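Side-chain contacts in N-acetylglucosamine-specific lectin (Saxidomus purpuratus, PDB 6A7T), which probably binds carbohydrates carrying N-acetylated sugars such as N-acetylglucosamine, as a bivalve C-type lectin whose sugar recognition does not depend on calcium: residues B[31-36]-B[40-45]; B[80-85]-B[134-139]. All blocks are in the same frame, centred on the assembly; numbering follows the deposited sequence.

Contact 1 (B[31-36]-B[40-45]); sequences GWKFFG and YLFDEG
Tyr40 OH has two polar partners: it hydrogen-bonds to Glu71, a calcium ligand, and accepts from water 2, with 2.7 Å between Tyr40 OH and the water O; the same water also donates to Gly36 O. With CG beside the backbone N (chi1 -59°), the phenol runs back along the 31-36 segment, and its edge meets the backbone there, Tyr40 CE1 lying 3.5 Å from Phe35 O. A tyrosine suits this place because its ring packs in the buried interior while its hydroxyl reaches a metal-binding carboxylate.

The backbones pair through one antiparallel hydrogen-bonded couple: Lys33 N to Tyr40 O (2.9 Å) and Tyr40 N to Lys33 O (2.8 Å). Beside it, Leu41 CB sits over one face of Trp32, 3.5 Å from the centroid of the six-membered ring and only 4° off its normal, a CH-pi contact that a broad indole readily offers. On the sheet face of Lys33 and Tyr40, the aliphatic part of Lys33 crosses Phe42 at about a right angle, Lys33 CD lying 3.9 Å from Phe42 CD1. Water 1 prolongs the pairing, donating to Gly31 O and accepting from Phe42 N.

This hairpin forms one side of a four-stranded sheet, with 33-35 outermost and 149-155 flanking 38-47. Helix 69-80 packs on Phe35, Tyr40 and Phe42 through Phe74, whereas Leu41 meets Phe55 of helix 49-58.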
# COMPACT_ATOMS: atom_id res chain seq x y z
N GLY B 31 2.43 -26.20 11.41
CA GLY B 31 3.73 -25.58 11.71
C GLY B 31 3.82 -24.13 11.23
O GLY B 31 4.89 -23.52 11.39
N TRP B 32 2.75 -23.61 10.63
CA TRP B 32 2.66 -22.19 10.24
C TRP B 32 1.82 -21.43 11.26
O TRP B 32 0.83 -21.94 11.77
CB TRP B 32 2.05 -21.99 8.85
CG TRP B 32 2.87 -22.54 7.72
CD1 TRP B 32 3.25 -23.83 7.53
CD2 TRP B 32 3.31 -21.82 6.57
NE1 TRP B 32 3.96 -23.95 6.38
CE2 TRP B 32 3.98 -22.75 5.74
CE3 TRP B 32 3.25 -20.48 6.18
CZ2 TRP B 32 4.60 -22.36 4.56
CZ3 TRP B 32 3.85 -20.11 5.00
CH2 TRP B 32 4.52 -21.04 4.20
N LYS B 33 2.22 -20.19 11.51
CA LYS B 33 1.58 -19.33 12.47
C LYS B 33 0.65 -18.35 11.75
O LYS B 33 1.01 -17.80 10.73
CB LYS B 33 2.65 -18.54 13.23
CG LYS B 33 3.70 -19.38 13.94
CD LYS B 33 4.73 -18.53 14.57
CE LYS B 33 5.83 -19.32 15.24
NZ LYS B 33 5.30 -20.10 16.38
N PHE B 34 -0.54 -18.13 12.32
CA PHE B 34 -1.51 -17.20 11.81
C PHE B 34 -1.36 -15.82 12.47
O PHE B 34 -1.31 -15.70 13.69
CB PHE B 34 -2.93 -17.70 12.07
CG PHE B 34 -3.99 -16.83 11.44
CD1 PHE B 34 -4.07 -16.72 10.06
CD2 PHE B 34 -4.83 -16.05 12.21
CE1 PHE B 34 -5.00 -15.87 9.46
CE2 PHE B 34 -5.75 -15.19 11.62
CZ PHE B 34 -5.84 -15.11 10.25
N PHE B 35 -1.37 -14.77 11.66
CA PHE B 35 -1.50 -13.37 12.14
C PHE B 35 -2.07 -12.51 11.01
O PHE B 35 -1.57 -12.52 9.88
CB PHE B 35 -0.18 -12.79 12.64
CG PHE B 35 -0.28 -11.35 13.05
CD1 PHE B 35 -0.67 -11.00 14.34
CD2 PHE B 35 -0.12 -10.34 12.11
CE1 PHE B 35 -0.81 -9.67 14.70
CE2 PHE B 35 -0.27 -9.00 12.47
CZ PHE B 35 -0.64 -8.67 13.77
N GLY B 36 -3.08 -11.68 11.32
CA GLY B 36 -3.53 -10.62 10.41
C GLY B 36 -3.76 -11.06 8.96
O GLY B 36 -3.31 -10.43 7.97
N TYR B 40 2.46 -17.70 8.32
CA TYR B 40 3.90 -17.45 8.32
C TYR B 40 4.67 -18.73 8.69
O TYR B 40 4.30 -19.45 9.65
CB TYR B 40 4.27 -16.36 9.32
CG TYR B 40 3.61 -15.03 9.08
CD1 TYR B 40 2.34 -14.73 9.55
CD2 TYR B 40 4.25 -14.06 8.33
CE1 TYR B 40 1.73 -13.51 9.31
CE2 TYR B 40 3.65 -12.83 8.07
CZ TYR B 40 2.38 -12.55 8.56
OH TYR B 40 1.80 -11.34 8.31
N LEU B 41 5.80 -18.94 8.01
CA LEU B 41 6.71 -20.06 8.38
C LEU B 41 8.03 -19.42 8.76
O LEU B 41 8.66 -18.82 7.94
CB LEU B 41 6.84 -21.03 7.22
CG LEU B 41 7.75 -22.23 7.49
CD1 LEU B 41 7.18 -23.13 8.54
CD2 LEU B 41 8.06 -23.00 6.24
N PHE B 42 8.46 -19.63 10.02
CA PHE B 42 9.74 -19.19 10.51
C PHE B 42 10.69 -20.38 10.33
O PHE B 42 10.81 -21.20 11.24
CB PHE B 42 9.63 -18.62 11.93
CG PHE B 42 8.85 -17.34 12.05
CD1 PHE B 42 7.46 -17.36 12.01
CD2 PHE B 42 9.48 -16.11 12.16
CE1 PHE B 42 6.72 -16.19 12.08
CE2 PHE B 42 8.74 -14.93 12.25
CZ PHE B 42 7.37 -14.97 12.19
N ASP B 43 11.28 -20.48 9.15
CA ASP B 43 12.03 -21.70 8.80
C ASP B 43 13.49 -21.57 9.23
O ASP B 43 14.17 -20.66 8.90
CB ASP B 43 11.93 -22.06 7.32
CG ASP B 43 12.46 -23.46 7.06
OD1 ASP B 43 11.69 -24.43 7.30
OD2 ASP B 43 13.62 -23.55 6.69
N GLU B 44 13.98 -22.62 9.91
CA GLU B 44 15.34 -22.61 10.47
C GLU B 44 16.37 -23.35 9.59
O GLU B 44 17.53 -23.59 10.03
CB GLU B 44 15.31 -23.21 11.88
CG GLU B 44 14.41 -22.43 12.82
CD GLU B 44 14.96 -21.12 13.32
OE1 GLU B 44 16.17 -20.91 13.15
OE2 GLU B 44 14.18 -20.30 13.93
N GLY B 45 16.02 -23.70 8.36
CA GLY B 45 16.99 -24.21 7.46
C GLY B 45 18.00 -23.15 7.09
O GLY B 45 17.80 -21.94 7.33
O HOH W 1 6.80 -21.08 11.95
O HOH W 2 -0.52 -9.90 8.17

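Contact 2 (B[80-85]-B[134-139]); sequences SGQTAK and VVWQWN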
# COMPACT_ATOMS: atom_id res chain seq x y z
N SER B 80 12.02 -12.29 18.81
CA SER B 80 12.59 -11.99 20.10
C SER B 80 12.27 -13.11 21.11
O SER B 80 12.87 -13.15 22.16
CB SER B 80 12.12 -10.63 20.57
OG SER B 80 10.71 -10.63 20.76
N GLY B 81 11.39 -14.04 20.75
CA GLY B 81 11.02 -15.20 21.58
C GLY B 81 12.03 -16.35 21.52
O GLY B 81 11.86 -17.30 22.22
N GLN B 82 13.07 -16.26 20.68
CA GLN B 82 14.15 -17.28 20.57
C GLN B 82 15.47 -16.50 20.68
O GLN B 82 15.47 -15.30 20.48
CB GLN B 82 14.03 -18.09 19.28
CG GLN B 82 14.03 -17.22 18.01
CD GLN B 82 15.43 -16.86 17.58
OE1 GLN B 82 16.31 -17.74 17.44
NE2 GLN B 82 15.66 -15.56 17.33
N THR B 83 16.61 -17.18 20.90
CA THR B 83 17.88 -16.50 20.97
C THR B 83 18.97 -17.20 20.16
O THR B 83 20.04 -16.63 20.02
CB THR B 83 18.36 -16.30 22.41
OG1 THR B 83 18.39 -17.62 22.96
CG2 THR B 83 17.47 -15.41 23.23
N ALA B 84 18.64 -18.29 19.48
CA ALA B 84 19.64 -19.05 18.69
C ALA B 84 20.05 -18.27 17.44
O ALA B 84 21.20 -18.32 17.02
CB ALA B 84 19.08 -20.38 18.39
N LYS B 85 19.06 -17.61 16.79
CA LYS B 85 19.30 -16.86 15.53
C LYS B 85 19.26 -15.34 15.77
O LYS B 85 18.52 -14.90 16.68
CB LYS B 85 18.19 -17.26 14.54
CG LYS B 85 18.17 -18.75 14.21
CD LYS B 85 19.47 -19.27 13.63
CE LYS B 85 19.43 -20.60 12.90
NZ LYS B 85 18.89 -21.70 13.71
N VAL B 134 20.23 -2.12 15.94
CA VAL B 134 19.20 -2.75 15.08
C VAL B 134 18.51 -3.86 15.90
O VAL B 134 19.07 -4.97 16.08
CB VAL B 134 19.79 -3.27 13.76
CG1 VAL B 134 18.69 -3.84 12.87
CG2 VAL B 134 20.57 -2.17 13.01
N VAL B 135 17.36 -3.54 16.46
CA VAL B 135 16.69 -4.38 17.42
C VAL B 135 15.53 -5.11 16.73
O VAL B 135 14.39 -4.72 16.83
CB VAL B 135 16.22 -3.56 18.63
CG1 VAL B 135 15.60 -4.39 19.73
CG2 VAL B 135 17.38 -2.73 19.18
N TRP B 136 15.85 -6.20 16.04
CA TRP B 136 14.93 -6.90 15.17
C TRP B 136 14.26 -5.89 14.23
O TRP B 136 13.02 -5.71 14.21
CB TRP B 136 13.94 -7.75 15.98
CG TRP B 136 14.56 -8.97 16.60
CD1 TRP B 136 14.59 -9.33 17.92
CD2 TRP B 136 15.23 -10.01 15.89
NE1 TRP B 136 15.27 -10.50 18.08
CE2 TRP B 136 15.66 -10.96 16.85
CE3 TRP B 136 15.53 -10.26 14.55
CZ2 TRP B 136 16.36 -12.12 16.48
CZ3 TRP B 136 16.24 -11.38 14.19
CH2 TRP B 136 16.63 -12.31 15.15
N GLN B 137 15.09 -5.24 13.42
CA GLN B 137 14.67 -4.32 12.34
C GLN B 137 15.39 -4.69 11.05
O GLN B 137 16.30 -5.57 11.03
CB GLN B 137 14.95 -2.88 12.79
CG GLN B 137 14.12 -2.51 13.98
CD GLN B 137 14.62 -1.24 14.62
OE1 GLN B 137 15.71 -1.19 15.21
NE2 GLN B 137 13.82 -0.20 14.47
N TRP B 138 15.07 -3.98 9.96
CA TRP B 138 15.58 -4.43 8.65
C TRP B 138 17.04 -4.02 8.48
O TRP B 138 17.40 -2.90 8.82
CB TRP B 138 14.82 -3.86 7.45
CG TRP B 138 13.35 -4.13 7.48
CD1 TRP B 138 12.64 -4.98 8.28
CD2 TRP B 138 12.40 -3.43 6.65
NE1 TRP B 138 11.29 -4.83 8.02
CE2 TRP B 138 11.12 -3.91 7.02
CE3 TRP B 138 12.51 -2.44 5.67
CZ2 TRP B 138 9.95 -3.44 6.41
CZ3 TRP B 138 11.35 -1.98 5.07
CH2 TRP B 138 10.10 -2.52 5.41
N ASN B 139 17.78 -4.86 7.78
CA ASN B 139 19.11 -4.58 7.28
C ASN B 139 19.25 -5.07 5.85
O ASN B 139 18.58 -6.04 5.45
CB ASN B 139 20.21 -5.24 8.14
CG ASN B 139 21.60 -4.82 7.73
OD1 ASN B 139 21.85 -3.66 7.34
ND2 ASN B 139 22.53 -5.77 7.89
O HOH W 3 16.45 -12.76 20.17
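Trp136 brings its indole up to the 80-85 loop. Lys85 O lies at the ring edge, in plane, 3.5 Å from Trp136 CZ2, and Gln82 NE2 approaches the same CZ2 at 3.6 Å, its amide plane turned 67° from the ring. At the pyrrole end Trp136 NE1 gives a weak, 3.3 Å hydrogen bond to the O of water 3, which lies in the ring plane and in turn donates to Gln82 O.

Gln82 shapes the loop that receives the ring. Bent at chi2 (83°), its chain folds back so that Gln82 OE1 accepts from Lys85 N at 2.8 Å, on a lone pair, and Gln82 NE2 donates to Lys85 O at 3.0 Å. With a donor and an acceptor on one amide, Gln82 can serve both backbone groups of Lys85; its NE2 also bonds Leu79 O. Farther out, Arg76 NH2 holds Trp136 O.

On the other segment, Gln137 OE1 accepts from Val135 N across the corner. Trp136, with positive phi (51°), and Gln137 both face Leu129, making a G1 beta bulge that interrupts strand 134-141 of the C-type lectin domain, which goes on to Asn139, a residue that binds N-acetylated sugars in sugar-bound structures of this lectin.

In the fold
Contact 1 closes before contact 2 opens along the chain, and their centres lie 15 Å apart. Contact 1 lies within one four-stranded antiparallel sheet, joining its first two strands, whereas contact 2 ties the loop before strand 87-95 to strand 134-141, an outermost strand of the other sheet. Helix 69-80 connects them, packing against contact 1 and running directly into contact 2. They also touch through a salt bridge, Glu44 OE1 to Lys85 NZ, at 2.9 Å. The two contacts are thus neighbours in the fold of one C-type lectin domain, contact 1 near the bound calcium and contact 2 on the strand that carries Asn139.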